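Local coordinates for DisA protein (Sorangium cellulosum, PDB 6CCA) that probably transfers methyl groups from S-adenosylmethionine to a carbon of the growing chain, building a gem-dimethyl group on the disorazol polyketide assembly line, at residues 27-32 with 296-301; 72-75 with 79-82; 86-91 with 103-108; 211-216 with 247-252; 308-313 with 367-372. One frame throughout, in Å; residues are numbered along the deposited sequence.

Contact 1: 27-32 with 296-301; sequences PERFEP and SAERFD
Arg29 sets its CG anti to its own carbonyl carbon (chi1 -55°) and then runs extended to NE, while Glu298 places CG between its backbone N and carbonyl carbon (chi1 72°) and stretches on from there; the two side chains thereby meet at about a right angle. The outcome is a textbook side-on, two-pronged salt bridge. Arg29 NE donates to Glu298 OE1 at 2.8 Å in an almost perfectly straight bond (N-H...O 178°), and Arg29 NH2 reaches Glu298 OE2 at the same 2.8 Å. Both oxygens lie in the guanidinium plane and are met on their syn sides, though the nitrogens stand somewhat out of the carboxylate plane, the two flat groups being twisted; two bonds together still resist swivelling. Pro27 CG sits over one face of the guanidinium, and a bridging water lies 2.7 Å from both Pro27 O and Glu298 OE1. In fold terms, the loop linking strand 24-25 to helix 34-41 is here fastened to the chain leading into strand 300-306 of the central methyltransferase sheet. Deeper in, Phe30 CE2 approaches Asp301 OD1 to 3.7 Å, ring and carboxylate meeting obliquely. That carboxylate takes its bonds elsewhere, from Thr227 N, Lys327 and Arg216. Arg216 also makes a cation-pi contact with the Phe30 ring.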
# COMPACT_ATOMS: atom_id res chain seq x y z
N PRO A 27 -6.38 29.73 7.84
CA PRO A 27 -5.75 30.86 7.15
C PRO A 27 -4.61 30.41 6.30
O PRO A 27 -3.95 29.38 6.60
CB PRO A 27 -5.19 31.76 8.25
CG PRO A 27 -5.13 30.90 9.47
CD PRO A 27 -6.10 29.72 9.30
N GLU A 28 -4.33 31.16 5.23
CA GLU A 28 -3.21 30.84 4.41
C GLU A 28 -1.94 31.50 4.95
O GLU A 28 -1.81 32.74 4.93
CB GLU A 28 -3.50 31.30 2.98
CG GLU A 28 -4.77 30.69 2.43
CD GLU A 28 -4.96 30.99 0.93
OE1 GLU A 28 -5.29 32.14 0.55
OE2 GLU A 28 -4.78 30.06 0.16
N ARG A 29 -1.00 30.70 5.41
CA ARG A 29 0.18 31.21 6.03
C ARG A 29 1.38 31.17 5.13
O ARG A 29 2.39 31.77 5.42
CB ARG A 29 0.47 30.46 7.32
CG ARG A 29 -0.71 30.45 8.29
CD ARG A 29 -0.35 29.68 9.55
NE ARG A 29 -1.50 29.56 10.45
CZ ARG A 29 -1.88 30.48 11.33
NH1 ARG A 29 -1.22 31.63 11.42
NH2 ARG A 29 -2.93 30.28 12.10
N PHE A 30 1.29 30.51 4.00
CA PHE A 30 2.35 30.60 3.00
C PHE A 30 1.70 30.33 1.65
O PHE A 30 0.61 29.82 1.59
CB PHE A 30 3.50 29.61 3.31
CG PHE A 30 3.04 28.15 3.45
CD1 PHE A 30 3.00 27.31 2.33
CD2 PHE A 30 2.70 27.59 4.70
CE1 PHE A 30 2.60 25.97 2.41
CE2 PHE A 30 2.32 26.23 4.78
CZ PHE A 30 2.24 25.45 3.63
N GLU A 31 2.39 30.69 0.57
CA GLU A 31 1.87 30.52 -0.79
C GLU A 31 1.87 29.07 -1.31
O GLU A 31 2.67 28.27 -0.87
CB GLU A 31 2.74 31.37 -1.72
CG GLU A 31 2.49 32.87 -1.46
CD GLU A 31 1.08 33.31 -1.89
OE1 GLU A 31 0.91 33.61 -3.09
OE2 GLU A 31 0.13 33.33 -1.04
N PRO A 32 0.94 28.76 -2.21
CA PRO A 32 0.90 27.43 -2.81
C PRO A 32 2.23 27.15 -3.45
O PRO A 32 2.80 28.01 -4.16
CB PRO A 32 -0.24 27.52 -3.81
CG PRO A 32 -1.12 28.63 -3.32
CD PRO A 32 -0.20 29.60 -2.64
N SER A 296 -3.16 19.07 17.07
CA SER A 296 -3.99 20.23 16.76
C SER A 296 -4.26 20.46 15.25
O SER A 296 -3.49 20.04 14.36
CB SER A 296 -3.37 21.45 17.42
OG SER A 296 -2.03 21.53 17.08
N ALA A 297 -5.38 21.13 14.99
CA ALA A 297 -5.70 21.60 13.68
C ALA A 297 -4.66 22.53 13.10
O ALA A 297 -4.07 23.33 13.82
CB ALA A 297 -7.01 22.38 13.71
N GLU A 298 -4.44 22.38 11.81
CA GLU A 298 -3.43 23.07 11.02
C GLU A 298 -2.02 23.11 11.59
O GLU A 298 -1.36 24.09 11.52
CB GLU A 298 -3.88 24.46 10.57
CG GLU A 298 -3.93 25.46 11.67
CD GLU A 298 -3.69 26.90 11.24
OE1 GLU A 298 -3.05 27.20 10.24
OE2 GLU A 298 -4.12 27.73 11.99
N ARG A 299 -1.57 21.99 12.11
CA ARG A 299 -0.28 21.90 12.68
C ARG A 299 0.81 21.47 11.72
O ARG A 299 1.94 21.70 11.95
CB ARG A 299 -0.29 20.92 13.83
CG ARG A 299 0.48 21.53 14.98
CD ARG A 299 1.22 20.56 15.83
NE ARG A 299 2.61 20.90 15.90
CZ ARG A 299 3.37 20.58 16.90
NH1 ARG A 299 2.85 19.94 17.93
NH2 ARG A 299 4.64 20.87 16.86
N PHE A 300 0.40 20.80 10.67
CA PHE A 300 1.31 20.09 9.81
C PHE A 300 1.46 20.68 8.45
O PHE A 300 0.51 20.97 7.83
CB PHE A 300 0.86 18.64 9.70
CG PHE A 300 0.97 17.91 10.99
CD1 PHE A 300 2.19 17.55 11.47
CD2 PHE A 300 -0.12 17.70 11.76
CE1 PHE A 300 2.31 16.95 12.67
CE2 PHE A 300 -0.00 17.07 12.97
CZ PHE A 300 1.22 16.71 13.41
N ASP A 301 2.71 20.80 8.01
CA ASP A 301 2.99 21.27 6.67
C ASP A 301 2.79 20.15 5.67
O ASP A 301 2.46 20.39 4.50
CB ASP A 301 4.41 21.74 6.63
CG ASP A 301 4.62 22.99 7.51
OD1 ASP A 301 4.31 24.10 7.01
OD2 ASP A 301 4.92 22.83 8.70
O HOH W 1 -2.94 27.10 7.55

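Contact 2: 72-75 with 79-82; sequences IFQD and FQRA
The side-chain nitrogen of Gln74 is shared by two carbonyls: NE2 donates to Phe79 O at 3.1 Å, with an N-H...O angle of 167°, and also to Thr132 O. Phe79 O lies near the amide plane of Gln74, although seen from the carbonyl the donor stands tilted out of its plane. An extended chain beyond CG carries the amide across to that carbonyl, and on its other branch Gln74 OE1 accepts from Lys134 N. Beside this polar link the two phenylalanines lie side by side and point the same way. Phe79 CE2 sits over one face of the Phe73 ring, displaced toward its rim, and Phe79 CD2 comes within 3.6 Å of Phe73 CB. With centroids 5.0 Å apart and planes at 45°, the two rings meet obliquely. Leu109 and Leu112 of helix 102-114 touch both rings. Gln80 lies more loosely along the helix end: its CG is 4.1 Å from Gln74 CB, and its OE1 and Gln74 O, both acceptors, come close without a hydrogen bond. The chain thus folds back on the end of helix 55-75 as it leaves for strand 85-87. With partners of opposite kind on its oxygen and nitrogen, the Gln74 amide is held in one flip state, tying the returning chain to the helix end.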
# COMPACT_ATOMS: atom_id res chain seq x y z
N ILE A 72 -3.24 -24.13 -4.64
CA ILE A 72 -3.76 -24.09 -3.28
C ILE A 72 -5.12 -24.83 -3.16
O ILE A 72 -5.34 -25.70 -2.30
CB ILE A 72 -3.93 -22.63 -2.82
CG1 ILE A 72 -2.54 -22.02 -2.59
CG2 ILE A 72 -4.84 -22.54 -1.59
CD1 ILE A 72 -2.50 -20.51 -2.52
N PHE A 73 -6.03 -24.51 -4.05
CA PHE A 73 -7.29 -25.30 -4.09
C PHE A 73 -7.07 -26.82 -4.27
O PHE A 73 -7.73 -27.63 -3.57
CB PHE A 73 -8.22 -24.75 -5.17
CG PHE A 73 -8.94 -23.49 -4.76
CD1 PHE A 73 -10.10 -23.55 -4.00
CD2 PHE A 73 -8.48 -22.27 -5.17
CE1 PHE A 73 -10.79 -22.39 -3.64
CE2 PHE A 73 -9.15 -21.10 -4.83
CZ PHE A 73 -10.31 -21.15 -4.08
N GLN A 74 -6.19 -27.22 -5.19
CA GLN A 74 -5.92 -28.63 -5.42
C GLN A 74 -5.38 -29.28 -4.19
O GLN A 74 -5.83 -30.41 -3.82
CB GLN A 74 -4.97 -28.85 -6.57
CG GLN A 74 -5.56 -28.37 -7.87
CD GLN A 74 -4.70 -28.57 -9.05
OE1 GLN A 74 -3.46 -28.70 -8.96
NE2 GLN A 74 -5.34 -28.60 -10.22
N ASP A 75 -4.45 -28.59 -3.51
CA ASP A 75 -3.99 -29.06 -2.19
C ASP A 75 -5.12 -29.22 -1.20
O ASP A 75 -5.01 -30.02 -0.33
CB ASP A 75 -3.01 -28.08 -1.56
CG ASP A 75 -1.68 -28.02 -2.31
OD1 ASP A 75 -1.34 -28.93 -3.10
OD2 ASP A 75 -0.92 -27.06 -2.10
N PHE A 79 -10.85 -28.59 -7.47
CA PHE A 79 -10.44 -28.30 -8.78
C PHE A 79 -9.26 -29.12 -9.25
O PHE A 79 -8.43 -28.61 -9.98
CB PHE A 79 -10.09 -26.78 -8.89
CG PHE A 79 -11.12 -25.87 -8.37
CD1 PHE A 79 -12.47 -26.15 -8.53
CD2 PHE A 79 -10.76 -24.66 -7.77
CE1 PHE A 79 -13.45 -25.29 -8.08
CE2 PHE A 79 -11.73 -23.80 -7.31
CZ PHE A 79 -13.09 -24.11 -7.44
N GLN A 80 -9.22 -30.41 -8.90
CA GLN A 80 -8.13 -31.26 -9.29
C GLN A 80 -8.18 -31.69 -10.73
O GLN A 80 -7.13 -31.99 -11.31
CB GLN A 80 -8.00 -32.47 -8.34
CG GLN A 80 -7.51 -32.00 -6.98
CD GLN A 80 -7.90 -32.91 -5.83
OE1 GLN A 80 -7.03 -33.40 -5.09
NE2 GLN A 80 -9.20 -33.08 -5.61
N ARG A 81 -9.38 -31.63 -11.34
CA ARG A 81 -9.59 -32.19 -12.67
C ARG A 81 -10.50 -31.28 -13.52
O ARG A 81 -11.40 -30.66 -12.96
CB ARG A 81 -10.27 -33.57 -12.49
CG ARG A 81 -9.33 -34.70 -12.03
CD ARG A 81 -10.05 -35.94 -11.47
NE ARG A 81 -10.53 -35.71 -10.10
CZ ARG A 81 -9.81 -35.89 -8.98
NH1 ARG A 81 -8.55 -36.32 -9.01
NH2 ARG A 81 -10.38 -35.62 -7.80
N ALA A 82 -10.19 -31.18 -14.81
CA ALA A 82 -11.07 -30.58 -15.83
C ALA A 82 -12.47 -31.26 -15.95
O ALA A 82 -12.53 -32.48 -15.85
CB ALA A 82 -10.37 -30.59 -17.14

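Contact 3: 86-91 with 103-108; sequences ESAATL and RLYDSL
Tyr105 and the first turn of helix 88-95 pack tightly at a single point, the phenol oxygen. Tyr105 OH donates to Ala88 O at 2.8 Å, arriving in the carbonyl plane on a lone pair with a C=O...O angle of 121°, and thus from the side of the C=O. The same oxygen is wedged against Leu91, lying 3.4 Å from both Leu91 CB and Leu91 CD2. Tyr105 sends its ring across because CG stands opposite the backbone N (chi1 171°), which aims the phenol straight out from helix 102-114; the CE1 side of the ring touches Phe73 of helix 55-75. Toward the solvent the contact is looser. Ala88 CB comes no nearer than 4.2 Å to Tyr105 OH, and Ala89 and Thr90 turn their CB atoms outward. On that outer side the helix start is ordered locally: Ser87, at the N-cap, accepts from Thr90 N through OG at 2.9 Å, and its OG is also bonded to Asp123. Helix 55-75, strand 85-87, helices 88-95 and 102-114, and the hairpin 118-121/124-127, with strand 124-127 in the middle of the sheet, together have the topology of a winged helix, and Tyr105 pins the second of its three helices to the third.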
# COMPACT_ATOMS: atom_id res chain seq x y z
N GLU A 86 -19.04 -27.48 -9.34
CA GLU A 86 -19.21 -27.34 -7.89
C GLU A 86 -20.16 -26.19 -7.67
O GLU A 86 -20.31 -25.31 -8.51
CB GLU A 86 -17.88 -26.93 -7.22
CG GLU A 86 -16.66 -27.83 -7.45
CD GLU A 86 -16.68 -29.03 -6.55
OE1 GLU A 86 -17.45 -28.99 -5.55
OE2 GLU A 86 -15.96 -30.01 -6.85
N SER A 87 -20.82 -26.22 -6.54
CA SER A 87 -21.44 -25.05 -6.01
C SER A 87 -20.37 -24.29 -5.19
O SER A 87 -19.85 -24.83 -4.22
CB SER A 87 -22.60 -25.44 -5.11
OG SER A 87 -22.82 -24.45 -4.11
N ALA A 88 -20.15 -23.02 -5.54
CA ALA A 88 -19.37 -22.08 -4.75
C ALA A 88 -19.76 -22.08 -3.28
O ALA A 88 -18.89 -22.16 -2.40
CB ALA A 88 -19.48 -20.68 -5.32
N ALA A 89 -21.07 -22.01 -3.01
CA ALA A 89 -21.54 -21.96 -1.63
C ALA A 89 -21.23 -23.27 -0.91
O ALA A 89 -20.77 -23.24 0.25
CB ALA A 89 -23.02 -21.64 -1.58
N THR A 90 -21.42 -24.39 -1.60
CA THR A 90 -21.15 -25.69 -1.00
C THR A 90 -19.67 -25.92 -0.76
O THR A 90 -19.26 -26.37 0.32
CB THR A 90 -21.61 -26.81 -1.94
OG1 THR A 90 -23.00 -26.66 -2.18
CG2 THR A 90 -21.35 -28.16 -1.31
N LEU A 91 -18.89 -25.61 -1.77
CA LEU A 91 -17.45 -25.70 -1.66
C LEU A 91 -16.88 -24.87 -0.51
O LEU A 91 -16.11 -25.36 0.22
CB LEU A 91 -16.81 -25.28 -2.96
CG LEU A 91 -15.31 -25.42 -3.12
CD1 LEU A 91 -14.89 -26.85 -3.02
CD2 LEU A 91 -14.84 -24.79 -4.40
N ARG A 103 -15.33 -12.80 1.39
CA ARG A 103 -15.10 -11.92 0.25
C ARG A 103 -13.69 -12.31 -0.36
O ARG A 103 -13.57 -12.36 -1.57
CB ARG A 103 -15.12 -10.43 0.63
CG ARG A 103 -16.50 -9.88 0.97
CD ARG A 103 -16.43 -8.46 1.52
NE ARG A 103 -15.89 -8.47 2.88
CZ ARG A 103 -15.60 -7.39 3.59
NH1 ARG A 103 -15.76 -6.17 3.08
NH2 ARG A 103 -15.10 -7.54 4.79
N LEU A 104 -12.71 -12.65 0.45
CA LEU A 104 -11.43 -13.12 -0.17
C LEU A 104 -11.71 -14.36 -1.09
O LEU A 104 -11.25 -14.46 -2.21
CB LEU A 104 -10.42 -13.50 0.91
CG LEU A 104 -9.03 -14.01 0.40
CD1 LEU A 104 -8.42 -13.09 -0.62
CD2 LEU A 104 -8.12 -14.29 1.59
N TYR A 105 -12.50 -15.29 -0.56
CA TYR A 105 -12.85 -16.50 -1.30
C TYR A 105 -13.50 -16.15 -2.57
O TYR A 105 -13.08 -16.66 -3.62
CB TYR A 105 -13.76 -17.40 -0.41
CG TYR A 105 -14.39 -18.59 -1.13
CD1 TYR A 105 -13.67 -19.74 -1.39
CD2 TYR A 105 -15.75 -18.56 -1.51
CE1 TYR A 105 -14.26 -20.83 -2.04
CE2 TYR A 105 -16.34 -19.66 -2.13
CZ TYR A 105 -15.58 -20.79 -2.38
OH TYR A 105 -16.14 -21.91 -3.03
N ASP A 106 -14.51 -15.27 -2.58
CA ASP A 106 -15.10 -14.86 -3.85
C ASP A 106 -14.07 -14.25 -4.79
O ASP A 106 -14.10 -14.48 -6.01
CB ASP A 106 -16.23 -13.83 -3.70
CG ASP A 106 -17.43 -14.38 -2.84
OD1 ASP A 106 -17.64 -15.61 -2.73
OD2 ASP A 106 -18.09 -13.50 -2.25
N SER A 107 -13.19 -13.39 -4.25
CA SER A 107 -12.13 -12.83 -5.08
C SER A 107 -11.18 -13.92 -5.68
O SER A 107 -10.80 -13.83 -6.86
CB SER A 107 -11.31 -11.79 -4.27
OG SER A 107 -10.38 -11.18 -5.17
N LEU A 108 -10.87 -14.92 -4.90
CA LEU A 108 -9.95 -16.01 -5.36
C LEU A 108 -10.63 -16.78 -6.52
O LEU A 108 -9.98 -17.10 -7.51
CB LEU A 108 -9.58 -16.96 -4.24
CG LEU A 108 -8.80 -16.34 -3.06
CD1 LEU A 108 -8.55 -17.36 -1.97
CD2 LEU A 108 -7.51 -15.60 -3.53

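Contact 4: 211-216 with 247-252; sequences VFLDAR and SSHARH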
# COMPACT_ATOMS: atom_id res chain seq x y z
N VAL A 211 12.20 18.49 -1.65
CA VAL A 211 11.80 19.63 -2.51
C VAL A 211 10.93 20.59 -1.71
O VAL A 211 11.06 21.84 -1.77
CB VAL A 211 11.14 19.10 -3.79
CG1 VAL A 211 10.26 20.15 -4.47
CG2 VAL A 211 12.24 18.54 -4.66
N PHE A 212 10.08 20.03 -0.89
CA PHE A 212 9.25 20.88 -0.03
C PHE A 212 10.12 21.71 0.91
O PHE A 212 9.93 22.94 1.03
CB PHE A 212 8.26 20.03 0.77
CG PHE A 212 7.32 20.85 1.57
CD1 PHE A 212 7.66 21.33 2.80
CD2 PHE A 212 6.10 21.24 1.01
CE1 PHE A 212 6.73 22.09 3.50
CE2 PHE A 212 5.19 21.99 1.70
CZ PHE A 212 5.52 22.43 2.95
N LEU A 213 11.04 21.06 1.57
CA LEU A 213 11.89 21.73 2.52
C LEU A 213 12.73 22.80 1.83
O LEU A 213 12.89 23.86 2.35
CB LEU A 213 12.76 20.75 3.30
CG LEU A 213 11.96 19.96 4.32
CD1 LEU A 213 12.64 18.69 4.76
CD2 LEU A 213 11.67 20.78 5.53
N ASP A 214 13.24 22.49 0.67
CA ASP A 214 14.07 23.44 -0.05
C ASP A 214 13.29 24.68 -0.40
O ASP A 214 13.81 25.73 -0.38
CB ASP A 214 14.60 22.86 -1.33
CG ASP A 214 15.75 21.96 -1.12
OD1 ASP A 214 16.39 21.97 -0.06
OD2 ASP A 214 16.00 21.21 -2.05
N ALA A 215 12.04 24.54 -0.73
CA ALA A 215 11.18 25.67 -1.00
C ALA A 215 10.83 26.52 0.21
O ALA A 215 10.75 27.70 0.11
CB ALA A 215 9.92 25.22 -1.68
N ARG A 216 10.59 25.91 1.35
CA ARG A 216 10.09 26.62 2.50
C ARG A 216 11.18 27.13 3.42
O ARG A 216 11.02 28.18 4.04
CB ARG A 216 9.25 25.70 3.38
CG ARG A 216 7.96 25.21 2.73
CD ARG A 216 6.86 26.24 2.56
NE ARG A 216 6.83 27.33 3.53
CZ ARG A 216 6.38 27.27 4.77
NH1 ARG A 216 5.89 26.14 5.31
NH2 ARG A 216 6.43 28.38 5.49
N SER A 247 17.80 14.46 7.95
CA SER A 247 18.40 14.77 9.26
C SER A 247 19.25 16.05 9.17
O SER A 247 19.39 16.71 10.17
CB SER A 247 19.24 13.61 9.81
OG SER A 247 20.23 13.27 8.87
N SER A 248 19.76 16.38 7.99
CA SER A 248 20.46 17.66 7.78
C SER A 248 19.58 18.88 7.93
O SER A 248 20.14 19.97 8.07
CB SER A 248 21.12 17.72 6.39
OG SER A 248 20.13 17.87 5.37
N HIS A 249 18.24 18.75 7.89
CA HIS A 249 17.34 19.84 8.19
C HIS A 249 16.89 19.88 9.60
O HIS A 249 15.94 20.61 9.92
CB HIS A 249 16.05 19.77 7.35
CG HIS A 249 16.26 20.12 5.92
ND1 HIS A 249 16.74 19.21 5.01
CD2 HIS A 249 16.13 21.29 5.26
CE1 HIS A 249 16.85 19.79 3.83
NE2 HIS A 249 16.47 21.05 3.95
N ALA A 250 17.51 19.07 10.43
CA ALA A 250 17.03 18.87 11.78
C ALA A 250 16.70 20.18 12.48
O ALA A 250 15.71 20.24 13.18
CB ALA A 250 18.00 18.05 12.59
N ARG A 251 17.45 21.25 12.26
CA ARG A 251 17.22 22.46 13.07
C ARG A 251 15.92 23.20 12.76
O ARG A 251 15.38 23.91 13.63
CB ARG A 251 18.45 23.38 13.05
CG ARG A 251 18.46 24.54 12.07
CD ARG A 251 19.86 25.17 12.06
NE ARG A 251 20.14 25.85 10.79
CZ ARG A 251 20.36 25.23 9.62
NH1 ARG A 251 20.32 23.91 9.51
NH2 ARG A 251 20.59 25.96 8.53
N HIS A 252 15.39 23.02 11.56
CA HIS A 252 14.04 23.57 11.31
C HIS A 252 12.96 22.53 11.02
O HIS A 252 11.99 22.82 10.37
CB HIS A 252 14.07 24.64 10.23
CG HIS A 252 15.29 24.59 9.39
ND1 HIS A 252 15.50 23.59 8.47
CD2 HIS A 252 16.36 25.41 9.33
CE1 HIS A 252 16.67 23.79 7.88
NE2 HIS A 252 17.21 24.89 8.38
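His249, the residue that meets Leu213 and Asp214, sits inside a tight turn that begins at Ser247, whose carbonyl O accepts from Ala250 N at 3.0 Å. The imidazole of His249 reaches out to helix 196-216, sliding past Leu213 in the opposite direction. Leu213 CB lies over one face of the ring, 4.0 Å from the centroid and 23° off the normal, a CH-pi contact displaced toward the rim where NE2 and CD2 lie. Further along the leucine, CD1 is 4.1 Å from His249 CG and ND1; CG placed anti to the carbonyl carbon (chi1 -73°) lays the branch along the ring in this way. At the ring edge, Asp214 OD1 stays 4.1 Å from His249 NE2, too far for a bond, though its charge could still favour protonation of the imidazole. ND1 is buried here and has no hydrogen-bonding partner in the model. After the short 3-10 turn at 250-251, His252 N bonds back to His249 O at 3.0 Å. The His252 ring settles with NE2 over the centre of the Arg251 guanidinium and also packs on Val217 and Leu220. The bend joins helix 239-246 to strand 253-257, and so completes the beta-alpha-beta crossover from parallel strand 226-231 that characterises the Rossmann-like fold of class I methyltransferases; helix 196-216 packs beside it.

Contact 5: 308-313 with 367-372; sequences VVHATK and SPLLSS
Val308 opens the type I turn that brings His310 against Pro368 and Leu369; its carbonyl O accepts from Ala311 N at 2.9 Å and closes the turn. Next comes Val309, which is buried against Leu315 and Leu334 on the inner side. His310 carries the contact itself. Its CG stands between the backbone N and the carbonyl carbon (chi1 67°), which brings the imidazole alongside both partners, all pointing the same way. Leu369 CD2 lies over the middle of one ring face, 4.1 Å from the centroid and only 11° off the normal, a well-centred CH-pi contact. Pro368 CG comes obliquely to His310 CD2 at 3.5 Å, and Pro368 O is 3.4 Å from His310 CB. Beyond the histidine, Ala311 centres an inverse gamma turn whose bond from Thr312 N to His310 O is weak. The carbonyls of His310, Thr312 and Pro368 are all gathered by the guanidinium of Arg363. On the facing segment an ST turn, with Leu369 N donating to Ser367 OG at 2.9 Å, shapes the chain around Pro368. The loop follows the C-terminal end of strand 300-306, the sheet edge where class I methyltransferases usually hold their substrates. The bond from ND1 to Glu336 sets which way round the ring sits, and Leu369 over one face limits its swing, consistent with a well-ordered imidazole.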
# COMPACT_ATOMS: atom_id res chain seq x y z
N VAL A 308 -0.67 3.06 3.57
CA VAL A 308 -1.50 2.88 4.71
C VAL A 308 -2.82 3.67 4.71
O VAL A 308 -3.81 3.24 5.33
CB VAL A 308 -0.70 3.35 6.01
CG1 VAL A 308 0.49 2.43 6.28
CG2 VAL A 308 -0.24 4.82 5.89
N VAL A 309 -2.92 4.80 3.97
CA VAL A 309 -4.15 5.60 4.07
C VAL A 309 -5.37 4.84 3.55
O VAL A 309 -6.53 5.11 3.98
CB VAL A 309 -4.01 6.96 3.33
CG1 VAL A 309 -5.32 7.74 3.26
CG2 VAL A 309 -3.00 7.83 4.08
N HIS A 310 -5.15 3.92 2.60
CA HIS A 310 -6.29 3.06 2.14
C HIS A 310 -6.88 2.15 3.27
O HIS A 310 -7.96 1.59 3.09
CB HIS A 310 -5.87 2.16 0.99
CG HIS A 310 -4.86 1.12 1.41
ND1 HIS A 310 -3.50 1.31 1.30
CD2 HIS A 310 -5.02 -0.09 2.00
CE1 HIS A 310 -2.87 0.27 1.81
NE2 HIS A 310 -3.77 -0.61 2.22
N ALA A 311 -6.19 1.95 4.37
CA ALA A 311 -6.70 1.05 5.46
C ALA A 311 -7.59 1.77 6.40
O ALA A 311 -7.22 2.02 7.55
CB ALA A 311 -5.56 0.39 6.22
N THR A 312 -8.78 2.11 5.92
CA THR A 312 -9.71 2.91 6.66
C THR A 312 -11.11 2.55 6.23
O THR A 312 -11.34 2.11 5.10
CB THR A 312 -9.45 4.43 6.40
OG1 THR A 312 -10.40 5.19 7.17
CG2 THR A 312 -9.65 4.78 4.93
N LYS A 313 -12.09 2.80 7.08
CA LYS A 313 -13.46 2.47 6.77
C LYS A 313 -14.11 3.38 5.79
O LYS A 313 -14.88 2.95 4.95
CB LYS A 313 -14.30 2.51 8.06
CG LYS A 313 -14.00 1.33 8.93
CD LYS A 313 -14.94 1.24 10.11
CE LYS A 313 -14.49 0.06 10.98
NZ LYS A 313 -14.80 0.31 12.42
N SER A 367 -10.92 -4.90 -2.95
CA SER A 367 -9.73 -4.24 -2.55
C SER A 367 -10.04 -2.93 -1.84
O SER A 367 -11.10 -2.36 -2.02
CB SER A 367 -8.89 -3.96 -3.77
OG SER A 367 -9.05 -2.65 -4.29
N PRO A 368 -9.09 -2.46 -1.05
CA PRO A 368 -9.20 -1.12 -0.52
C PRO A 368 -8.51 -0.09 -1.39
O PRO A 368 -8.41 1.06 -0.96
CB PRO A 368 -8.51 -1.24 0.82
CG PRO A 368 -7.38 -2.18 0.50
CD PRO A 368 -7.93 -3.19 -0.49
N LEU A 369 -8.06 -0.48 -2.57
CA LEU A 369 -7.12 0.36 -3.34
C LEU A 369 -7.79 1.24 -4.37
O LEU A 369 -8.91 0.90 -4.84
CB LEU A 369 -6.13 -0.55 -4.09
CG LEU A 369 -5.25 -1.47 -3.25
CD1 LEU A 369 -4.33 -2.33 -4.15
CD2 LEU A 369 -4.43 -0.73 -2.21
N LEU A 370 -7.09 2.30 -4.78
CA LEU A 370 -7.51 3.15 -5.84
C LEU A 370 -6.48 3.27 -6.90
O LEU A 370 -5.27 3.28 -6.61
CB LEU A 370 -7.87 4.57 -5.34
CG LEU A 370 -9.22 4.78 -4.65
CD1 LEU A 370 -9.32 4.16 -3.30
CD2 LEU A 370 -9.38 6.28 -4.46
N SER A 371 -6.88 3.36 -8.16
CA SER A 371 -5.94 3.63 -9.22
C SER A 371 -5.48 5.12 -9.18
O SER A 371 -6.06 5.88 -8.48
CB SER A 371 -6.57 3.43 -10.61
OG SER A 371 -7.59 4.39 -10.83
N SER A 372 -4.47 5.50 -9.97
CA SER A 372 -4.04 6.89 -9.94
C SER A 372 -5.19 7.82 -10.36
O SER A 372 -5.38 8.86 -9.70
CB SER A 372 -2.76 7.21 -10.75
OG SER A 372 -1.62 6.72 -10.03

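The five contacts fall into two groups with contact 5 between them. Contacts 1 and 4, centres 16 Å apart, share Arg216: its NH1 lies 3.1 Å from Asp301 OD1 in a salt bridge, which joins helix 196-216 to the methyltransferase sheet. Contacts 2 and 3, centres 14 Å apart, form one continuous core, with Phe79 CZ packing at 3.6 Å on Leu91 CD2. The groups lie on opposite sides of the chain's centre, contacts 1 and 2 being 57 Å apart between centres. Contact 5 is near the middle, about 7 Å from contact 3 at nearest atoms and about 13 Å from contact 1, where the substrate pocket would be expected.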